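Local coordinates for protein chitosanase (Gynuella sunshinyii YC6258, PDB 6X2Q) that probably hydrolyses chitosan as a family 46 glycoside hydrolase and binds a chain of glucosamine units in its substrate cleft, at residues S48-Q58 / L73-D84; L117-A126 / L140-E149. All coordinates share one frame; numbering follows the deposited sequence.

Interaction 1 (S48-Q58 / L73-D84); sequences SATGDMLEVIQ and LPRLQQLAASED. With GCS (2-amino-2-deoxy-beta-D-glucopyranose), chain B.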
# COMPACT_ATOMS: atom_id res chain seq x y z
N SER A 48 -3.08 -6.98 11.55
CA SER A 48 -3.73 -7.14 12.85
C SER A 48 -3.57 -5.90 13.71
O SER A 48 -4.52 -5.46 14.38
CB SER A 48 -3.15 -8.34 13.60
OG SER A 48 -3.11 -9.50 12.81
N ALA A 49 -2.35 -5.35 13.77
CA ALA A 49 -2.09 -4.23 14.67
C ALA A 49 -2.72 -2.91 14.21
O ALA A 49 -2.98 -2.04 15.05
CB ALA A 49 -0.58 -4.04 14.84
N THR A 50 -3.00 -2.73 12.92
CA THR A 50 -3.34 -1.39 12.42
C THR A 50 -4.82 -1.18 12.11
O THR A 50 -5.15 -0.13 11.55
CB THR A 50 -2.50 -1.03 11.18
OG1 THR A 50 -2.67 -2.01 10.15
CG2 THR A 50 -1.01 -0.86 11.54
N GLY A 51 -5.67 -2.16 12.40
CA GLY A 51 -7.13 -1.98 12.26
C GLY A 51 -7.72 -2.23 10.89
O GLY A 51 -8.93 -2.25 10.81
N ASP A 52 -6.92 -2.43 9.85
CA ASP A 52 -7.50 -2.60 8.49
C ASP A 52 -7.89 -4.06 8.29
O ASP A 52 -8.84 -4.30 7.59
CB ASP A 52 -6.69 -1.89 7.40
CG ASP A 52 -5.27 -2.36 7.24
OD1 ASP A 52 -4.73 -2.20 6.17
OD2 ASP A 52 -4.75 -2.89 8.19
N MET A 53 -7.22 -4.98 8.97
CA MET A 53 -7.63 -6.40 8.90
C MET A 53 -9.00 -6.53 9.59
O MET A 53 -9.83 -7.25 9.10
CB MET A 53 -6.62 -7.31 9.58
CG MET A 53 -7.17 -8.66 9.86
SD MET A 53 -5.97 -9.78 10.52
CE MET A 53 -4.93 -10.05 9.10
N LEU A 54 -9.20 -5.79 10.67
CA LEU A 54 -10.46 -5.79 11.43
C LEU A 54 -11.59 -5.26 10.54
O LEU A 54 -12.61 -5.88 10.52
CB LEU A 54 -10.32 -4.93 12.69
CG LEU A 54 -11.62 -4.68 13.42
CD1 LEU A 54 -12.11 -5.95 14.09
CD2 LEU A 54 -11.49 -3.58 14.44
N GLU A 55 -11.38 -4.15 9.85
CA GLU A 55 -12.43 -3.60 9.03
C GLU A 55 -12.87 -4.59 7.95
O GLU A 55 -14.07 -4.74 7.70
CB GLU A 55 -12.00 -2.29 8.41
CG GLU A 55 -13.15 -1.61 7.74
CD GLU A 55 -12.72 -0.44 6.91
OE1 GLU A 55 -13.56 0.06 6.13
OE2 GLU A 55 -11.55 -0.01 7.05
N VAL A 56 -11.92 -5.29 7.33
CA VAL A 56 -12.27 -6.25 6.29
C VAL A 56 -13.19 -7.33 6.87
O VAL A 56 -14.26 -7.62 6.33
CB VAL A 56 -11.00 -6.86 5.67
CG1 VAL A 56 -11.33 -8.05 4.79
CG2 VAL A 56 -10.21 -5.80 4.87
N ILE A 57 -12.78 -7.92 8.00
CA ILE A 57 -13.55 -9.02 8.56
C ILE A 57 -14.89 -8.52 9.08
O ILE A 57 -15.92 -9.16 8.88
CB ILE A 57 -12.72 -9.76 9.63
CG1 ILE A 57 -11.54 -10.45 8.94
CG2 ILE A 57 -13.56 -10.79 10.43
CD1 ILE A 57 -10.46 -10.97 9.87
N GLN A 58 -14.91 -7.32 9.69
CA GLN A 58 -16.19 -6.77 10.15
C GLN A 58 -17.14 -6.55 8.98
O GLN A 58 -18.31 -6.96 9.03
CB GLN A 58 -15.97 -5.47 10.92
CG GLN A 58 -15.63 -5.72 12.38
CD GLN A 58 -15.40 -4.45 13.18
OE1 GLN A 58 -15.07 -3.39 12.63
NE2 GLN A 58 -15.55 -4.56 14.50
N LEU A 73 -13.05 -11.86 15.86
CA LEU A 73 -13.46 -10.47 16.00
C LEU A 73 -13.20 -9.87 17.38
O LEU A 73 -12.68 -8.75 17.44
CB LEU A 73 -14.94 -10.33 15.61
CG LEU A 73 -15.18 -10.21 14.11
CD1 LEU A 73 -16.67 -10.19 13.83
CD2 LEU A 73 -14.51 -8.95 13.61
N PRO A 74 -13.52 -10.54 18.49
CA PRO A 74 -13.11 -9.99 19.80
C PRO A 74 -11.61 -9.71 19.91
O PRO A 74 -11.22 -8.62 20.32
CB PRO A 74 -13.57 -11.08 20.79
CG PRO A 74 -14.72 -11.72 20.10
CD PRO A 74 -14.32 -11.77 18.66
N ARG A 75 -10.78 -10.68 19.53
CA ARG A 75 -9.34 -10.51 19.67
C ARG A 75 -8.82 -9.40 18.76
O ARG A 75 -8.09 -8.50 19.21
CB ARG A 75 -8.63 -11.84 19.36
CG ARG A 75 -7.17 -11.88 19.79
CD ARG A 75 -6.92 -11.10 21.08
NE ARG A 75 -5.50 -11.05 21.39
CZ ARG A 75 -4.91 -10.14 22.16
NH1 ARG A 75 -5.63 -9.17 22.73
NH2 ARG A 75 -3.61 -10.20 22.36
N LEU A 76 -9.19 -9.44 17.47
CA LEU A 76 -8.85 -8.37 16.54
C LEU A 76 -9.30 -7.01 17.07
O LEU A 76 -8.57 -6.02 16.97
CB LEU A 76 -9.47 -8.65 15.18
CG LEU A 76 -8.98 -9.94 14.53
CD1 LEU A 76 -9.70 -10.16 13.21
CD2 LEU A 76 -7.47 -9.93 14.35
N GLN A 77 -10.51 -6.95 17.64
CA GLN A 77 -10.98 -5.71 18.26
C GLN A 77 -10.00 -5.22 19.32
O GLN A 77 -9.64 -4.04 19.35
CB GLN A 77 -12.36 -5.93 18.87
CG GLN A 77 -13.47 -5.12 18.20
CD GLN A 77 -14.87 -5.66 18.54
OE1 GLN A 77 -15.04 -6.40 19.52
NE2 GLN A 77 -15.86 -5.28 17.74
N GLN A 78 -9.55 -6.12 20.21
CA GLN A 78 -8.60 -5.72 21.24
C GLN A 78 -7.28 -5.27 20.62
O GLN A 78 -6.72 -4.24 21.01
CB GLN A 78 -8.36 -6.88 22.22
N LEU A 79 -6.78 -6.03 19.65
CA LEU A 79 -5.51 -5.69 19.02
C LEU A 79 -5.58 -4.33 18.33
O LEU A 79 -4.66 -3.51 18.44
CB LEU A 79 -5.11 -6.78 18.03
CG LEU A 79 -4.62 -8.10 18.61
CD1 LEU A 79 -4.43 -9.15 17.51
CD2 LEU A 79 -3.34 -7.90 19.39
N ALA A 80 -6.66 -4.07 17.60
CA ALA A 80 -6.76 -2.79 16.90
C ALA A 80 -6.84 -1.63 17.88
O ALA A 80 -6.28 -0.56 17.63
CB ALA A 80 -7.97 -2.81 15.96
N ALA A 81 -7.52 -1.84 19.01
CA ALA A 81 -7.74 -0.75 19.95
C ALA A 81 -6.44 -0.20 20.52
O ALA A 81 -6.34 1.00 20.81
CB ALA A 81 -8.66 -1.21 21.08
N SER A 82 -5.42 -1.04 20.65
CA SER A 82 -4.15 -0.63 21.22
C SER A 82 -3.00 -0.65 20.21
O SER A 82 -1.85 -0.41 20.59
CB SER A 82 -3.80 -1.51 22.42
OG SER A 82 -3.64 -2.85 22.00
N GLU A 83 -3.28 -0.94 18.94
CA GLU A 83 -2.24 -1.08 17.91
C GLU A 83 -1.19 -2.12 18.32
O GLU A 83 0.01 -1.92 18.20
CB GLU A 83 -1.59 0.27 17.59
CG GLU A 83 -2.54 1.45 17.70
CD GLU A 83 -2.01 2.69 17.00
OE1 GLU A 83 -1.16 2.54 16.09
OE2 GLU A 83 -2.46 3.81 17.34
N ASP A 84 -1.68 -3.26 18.81
CA ASP A 84 -0.85 -4.31 19.36
C ASP A 84 -0.46 -5.31 18.28
O ASP A 84 -1.29 -5.73 17.46
CB ASP A 84 -1.60 -5.02 20.50
CG ASP A 84 -0.76 -6.09 21.22
OD1 ASP A 84 0.38 -6.37 20.80
OD2 ASP A 84 -1.26 -6.65 22.23
C1 GCS B . 0.38 -0.84 6.45
C2 GCS B . -1.01 -0.91 7.07
C3 GCS B . -1.52 0.48 7.29
C4 GCS B . -0.60 1.28 8.21
C5 GCS B . 0.82 0.97 7.72
C6 GCS B . 1.95 1.52 8.55
N2 GCS B . -1.93 -1.70 6.34
O1 GCS B . 1.04 -2.07 6.18
O3 GCS B . -2.75 0.35 7.87
O4 GCS B . -1.06 2.31 8.50
O5 GCS B . 1.08 -0.40 7.54
O6 GCS B . 1.71 1.45 9.92
O HOH W 1 -7.24 -6.32 14.43
O HOH W 2 -4.99 0.41 15.04
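The knob-into-hole packing of L54 among L73, L76, Q77 and A80 lies at the heart of a helix pair in this lysozyme-clan enzyme. Segments 52-58 and 73-82 run nearly antiparallel, at 146°, with their axes 9.5 Å apart at closest approach. With CG of L54 anti to the backbone N (chi1 171°), the two methyls spread along the partner helix: CD1 lodges between L73 CD2 and L76 CB, while CD2 rests 3.9 Å from A80 CB. L76 crosses I57 at about a right angle so that L76 CD1 meets I57 CD1 at 3.5 Å, and it turns its CD2 to the sulfur of M53. L73 CD2 fits against I57 CG2 and the aliphatic CG of Q58.

Toward the sugar the chemistry changes. G51, the N-cap of its helix, has a positive phi (85°), a backbone shape that favours glycine, and its CA lies 4.7 Å from A80 CA. Beyond it the loop residue A49 faces the Schellman motif at E83: the CA-H of E83 points at A49 O, with CA and O 3.1 Å apart. Two waters complete this end. One donates to both S48 O and L76 O, at 2.9 Å each, and the other joins A49 O to A80 O in the same way.

On the side turned from helix 73-82, T50 OG1 donates to D52 OD2 at 3.0 Å, approaching from above the carboxylate plane, and T47 N also binds that oxygen. These bonds are consistent with holding the carboxylate so that D52 OD1 accepts N2 of the chain B glucosamine at 2.8 Å; Y118 OH is hydrogen-bonded to the same oxygen. The chemistry implies a division of labour: apolar packing joins the helices, water joins the preceding loop to helix 73-82, and D52 binds the sugar.

Interaction 2 (L117-A126 / L140-E149); sequences LYFQPAMERA and LYDAIIQHGE. With GCS (2-amino-2-deoxy-beta-D-glucopyranose), chain B; GCS (2-amino-2-deoxy-beta-D-glucopyranose), chain C; GCS (2-amino-2-deoxy-beta-D-glucopyranose), chain D; GCS (2-amino-2-deoxy-beta-D-glucopyranose), chain E.
E149 OE2 is gripped side-on by R125, accepting from NH2 at 2.9 Å and from NE at 3.1 Å in a salt bridge. The oxygen lies in the guanidinium plane, at its edge, and NE reaches the anti lone pair; the two flat groups are turned 74° apart. R125 bends at chi2 (-74°) to bring its edge round to an extended E149. The backbone N of E149 donates to O6 of the chain D glucosamine at 3.1 Å. H147, G148 and E149, at the end of helix 134-147, form part of the glycan pocket with Y118; G148 has positive phi and lies against the chain B sugar, where a CB would clash with O4.

Behind this polar end the contact is apolar. I144 CG2 reaches Y118 CB at 3.6 Å, and the I145 side chain crosses the same tyrosine at about a right angle; the tyrosine hydroxyl is hydrogen-bonded to D52. F119 and Y141 form a T-shaped stack, centroids 5.3 Å apart, with F119 CD1 over the centre of the Y141 ring and I145 CD1 on the opposite face. A126 CB meets L140 CD1 at 3.7 Å.

Segments 117-126 and 140-147, parts of helices 104-129 and 134-147, make 131° between their N-to-C directions. Helix 5-20 packs against Y141, helix 156-167 against I144 and the R125-E149 pair, and helix 177-193 against A143 and H147.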
# COMPACT_ATOMS: atom_id res chain seq x y z
N LEU A 117 -9.76 3.06 2.00
CA LEU A 117 -8.66 3.53 2.84
C LEU A 117 -7.49 4.09 2.03
O LEU A 117 -6.82 5.03 2.49
CB LEU A 117 -8.15 2.40 3.74
CG LEU A 117 -9.06 1.86 4.85
CD1 LEU A 117 -8.32 0.80 5.63
CD2 LEU A 117 -9.57 2.96 5.79
N TYR A 118 -7.21 3.55 0.85
CA TYR A 118 -5.93 3.84 0.20
C TYR A 118 -6.08 4.54 -1.14
O TYR A 118 -5.50 5.62 -1.32
CB TYR A 118 -5.13 2.53 0.05
CG TYR A 118 -4.87 1.94 1.41
CD1 TYR A 118 -4.28 2.71 2.42
CD2 TYR A 118 -5.26 0.64 1.72
CE1 TYR A 118 -4.08 2.19 3.68
CE2 TYR A 118 -5.05 0.12 2.99
CZ TYR A 118 -4.46 0.90 3.96
OH TYR A 118 -4.27 0.40 5.21
N PHE A 119 -6.86 3.99 -2.07
CA PHE A 119 -6.87 4.57 -3.42
C PHE A 119 -7.55 5.93 -3.42
O PHE A 119 -6.99 6.91 -3.94
CB PHE A 119 -7.56 3.63 -4.41
CG PHE A 119 -7.55 4.16 -5.82
CD1 PHE A 119 -6.37 4.18 -6.56
CD2 PHE A 119 -8.70 4.68 -6.40
CE1 PHE A 119 -6.35 4.68 -7.85
CE2 PHE A 119 -8.69 5.19 -7.70
CZ PHE A 119 -7.51 5.19 -8.42
N GLN A 120 -8.75 6.02 -2.87
CA GLN A 120 -9.45 7.30 -2.93
C GLN A 120 -8.74 8.35 -2.10
O GLN A 120 -8.51 9.46 -2.61
CB GLN A 120 -10.93 7.12 -2.54
CG GLN A 120 -11.77 6.26 -3.51
CD GLN A 120 -11.93 6.87 -4.92
OE1 GLN A 120 -11.85 8.09 -5.10
NE2 GLN A 120 -12.16 6.01 -5.92
N PRO A 121 -8.32 8.09 -0.86
CA PRO A 121 -7.52 9.11 -0.17
C PRO A 121 -6.25 9.50 -0.92
O PRO A 121 -5.89 10.68 -0.91
CB PRO A 121 -7.22 8.46 1.19
CG PRO A 121 -8.39 7.57 1.41
CD PRO A 121 -8.71 7.00 0.06
N ALA A 122 -5.55 8.56 -1.57
CA ALA A 122 -4.34 8.94 -2.30
C ALA A 122 -4.68 9.86 -3.47
O ALA A 122 -3.96 10.83 -3.73
CB ALA A 122 -3.58 7.71 -2.79
N MET A 123 -5.78 9.58 -4.16
CA MET A 123 -6.22 10.46 -5.28
C MET A 123 -6.69 11.82 -4.75
O MET A 123 -6.55 12.78 -5.47
CB MET A 123 -7.31 9.81 -6.13
CG MET A 123 -6.88 8.51 -6.72
SD MET A 123 -5.47 8.61 -7.78
CE MET A 123 -4.11 8.45 -6.64
N GLU A 124 -7.27 11.87 -3.56
CA GLU A 124 -7.65 13.16 -2.94
C GLU A 124 -6.37 13.91 -2.58
O GLU A 124 -6.33 15.09 -2.77
CB GLU A 124 -8.54 12.98 -1.72
N ARG A 125 -5.34 13.21 -2.10
CA ARG A 125 -4.09 13.92 -1.86
C ARG A 125 -3.54 14.48 -3.16
O ARG A 125 -3.14 15.65 -3.23
CB ARG A 125 -3.06 13.01 -1.20
CG ARG A 125 -3.46 12.50 0.16
CD ARG A 125 -3.36 13.58 1.20
NE ARG A 125 -3.83 13.09 2.49
CZ ARG A 125 -3.67 13.73 3.65
NH1 ARG A 125 -3.02 14.89 3.70
NH2 ARG A 125 -4.16 13.19 4.75
N ALA A 126 -3.52 13.66 -4.22
CA ALA A 126 -3.00 14.12 -5.50
C ALA A 126 -3.73 15.37 -5.96
O ALA A 126 -3.10 16.34 -6.40
CB ALA A 126 -3.11 13.01 -6.54
N LEU A 140 2.04 8.08 -5.08
CA LEU A 140 1.27 8.37 -3.87
C LEU A 140 0.46 7.16 -3.42
O LEU A 140 0.28 6.94 -2.22
CB LEU A 140 0.33 9.55 -4.09
CG LEU A 140 1.04 10.87 -4.37
CD1 LEU A 140 0.04 11.91 -4.89
CD2 LEU A 140 1.77 11.37 -3.15
N TYR A 141 -0.01 6.36 -4.37
CA TYR A 141 -0.86 5.23 -4.02
C TYR A 141 -0.04 4.11 -3.40
O TYR A 141 -0.44 3.52 -2.38
CB TYR A 141 -1.59 4.76 -5.27
CG TYR A 141 -2.46 3.54 -5.11
CD1 TYR A 141 -3.28 3.37 -4.00
CD2 TYR A 141 -2.49 2.57 -6.10
CE1 TYR A 141 -4.09 2.25 -3.89
CE2 TYR A 141 -3.28 1.47 -6.01
CZ TYR A 141 -4.09 1.31 -4.90
OH TYR A 141 -4.87 0.18 -4.83
N ASP A 142 1.12 3.82 -3.98
CA ASP A 142 2.03 2.85 -3.40
C ASP A 142 2.49 3.29 -2.02
O ASP A 142 2.55 2.47 -1.10
CB ASP A 142 3.23 2.64 -4.32
CG ASP A 142 4.15 1.54 -3.83
OD1 ASP A 142 3.68 0.39 -3.78
OD2 ASP A 142 5.33 1.83 -3.49
N ALA A 143 2.80 4.58 -1.86
CA ALA A 143 3.24 5.06 -0.55
C ALA A 143 2.12 4.98 0.48
O ALA A 143 2.36 4.64 1.65
CB ALA A 143 3.79 6.49 -0.66
N ILE A 144 0.88 5.29 0.09
CA ILE A 144 -0.17 5.22 1.10
C ILE A 144 -0.37 3.78 1.57
O ILE A 144 -0.67 3.54 2.74
CB ILE A 144 -1.49 5.85 0.60
CG1 ILE A 144 -2.28 6.45 1.77
CG2 ILE A 144 -2.35 4.85 -0.13
CD1 ILE A 144 -3.50 7.24 1.37
N ILE A 145 -0.12 2.81 0.69
CA ILE A 145 -0.36 1.41 1.06
C ILE A 145 0.67 0.93 2.07
O ILE A 145 0.32 0.24 3.05
CB ILE A 145 -0.37 0.54 -0.20
CG1 ILE A 145 -1.72 0.68 -0.92
CG2 ILE A 145 -0.08 -0.94 0.16
CD1 ILE A 145 -1.69 0.19 -2.33
N GLN A 146 1.94 1.27 1.86
CA GLN A 146 3.03 0.82 2.72
C GLN A 146 3.16 1.68 3.97
O GLN A 146 3.42 1.16 5.05
CB GLN A 146 4.34 0.80 1.92
CG GLN A 146 5.57 0.38 2.74
CD GLN A 146 6.83 0.18 1.91
OE1 GLN A 146 7.13 0.94 0.99
NE2 GLN A 146 7.60 -0.84 2.26
N HIS A 147 2.99 3.00 3.84
CA HIS A 147 3.23 3.92 4.96
C HIS A 147 1.97 4.27 5.73
O HIS A 147 2.08 4.79 6.86
CB HIS A 147 3.86 5.23 4.45
CG HIS A 147 5.15 5.04 3.74
ND1 HIS A 147 6.37 5.39 4.30
CD2 HIS A 147 5.43 4.53 2.51
CE1 HIS A 147 7.34 5.11 3.44
NE2 HIS A 147 6.80 4.59 2.35
N GLY A 148 0.79 4.07 5.15
CA GLY A 148 -0.46 4.43 5.79
C GLY A 148 -0.74 5.92 5.72
O GLY A 148 0.12 6.69 5.28
N GLU A 149 -1.93 6.34 6.14
CA GLU A 149 -2.32 7.75 6.14
C GLU A 149 -2.44 8.31 7.56
O GLU A 149 -3.19 9.26 7.81
CB GLU A 149 -3.63 7.95 5.37
CG GLU A 149 -3.78 9.35 4.80
CD GLU A 149 -5.19 9.66 4.28
OE1 GLU A 149 -6.10 8.82 4.46
OE2 GLU A 149 -5.38 10.76 3.72
C1 GCS B . 0.38 -0.84 6.45
C2 GCS B . -1.01 -0.91 7.07
C3 GCS B . -1.52 0.48 7.29
C4 GCS B . -0.60 1.28 8.21
C5 GCS B . 0.82 0.97 7.72
C6 GCS B . 1.95 1.52 8.55
N2 GCS B . -1.93 -1.70 6.34
O1 GCS B . 1.04 -2.07 6.18
O3 GCS B . -2.75 0.35 7.87
O4 GCS B . -1.06 2.31 8.50
O5 GCS B . 1.08 -0.40 7.54
O6 GCS B . 1.71 1.45 9.92
C1 GCS C . 3.79 -4.59 5.53
C2 GCS C . 4.70 -3.28 5.88
C3 GCS C . 3.54 -2.19 6.10
C4 GCS C . 2.31 -2.20 5.12
C5 GCS C . 1.72 -3.43 4.41
C6 GCS C . 1.37 -3.04 3.25
N2 GCS C . 5.52 -3.43 6.94
O1 GCS C . 4.77 -5.48 5.18
O3 GCS C . 4.23 -0.99 5.71
O5 GCS C . 2.83 -4.41 4.55
O6 GCS C . 1.33 -4.14 2.33
C1 GCS D . -2.26 2.93 8.97
C2 GCS D . -2.12 4.23 9.68
C3 GCS D . -3.42 4.57 10.35
C4 GCS D . -4.54 4.80 9.35
C5 GCS D . -4.44 3.63 8.36
C6 GCS D . -5.24 3.85 7.12
N2 GCS D . -1.16 4.10 10.69
O3 GCS D . -3.20 5.73 11.08
O4 GCS D . -5.53 5.36 9.80
O5 GCS D . -3.14 3.28 7.94
O6 GCS D . -4.59 4.79 6.34
C1 GCS E . -6.28 6.28 9.68
C2 GCS E . -7.68 6.16 10.04
C3 GCS E . -8.45 7.46 9.80
C4 GCS E . -7.75 8.51 10.59
C5 GCS E . -6.35 8.55 10.06
C6 GCS E . -5.60 9.59 10.82
N2 GCS E . -8.38 5.13 9.37
O3 GCS E . -9.77 7.45 10.28
O4 GCS E . -8.42 9.74 10.42
O5 GCS E . -5.73 7.33 10.33
O6 GCS E . -5.72 10.75 10.04
O HOH W 3 -6.43 6.33 4.59

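Overall arrangement
Both interactions join a pair of helices beside the same sugar chain, and both touch the chain B glucosamine, yet they differ in depth. Interaction 2 is buried, its centre about 7 Å from that of the chain; interaction 1 is only partly buried, about 18 Å out. Their chemistry differs too: interaction 1 combines leucine-rich packing with water between backbone carbonyls, whereas interaction 2 combines aromatic and aliphatic packing with a salt bridge at its partly exposed end. No helix is common to the two, but they adjoin where L117 CD1 packs on D52 CB and on E55. Together they illustrate how a cleft can be lined by helix ends and adjoining loops of two separate helix pairs.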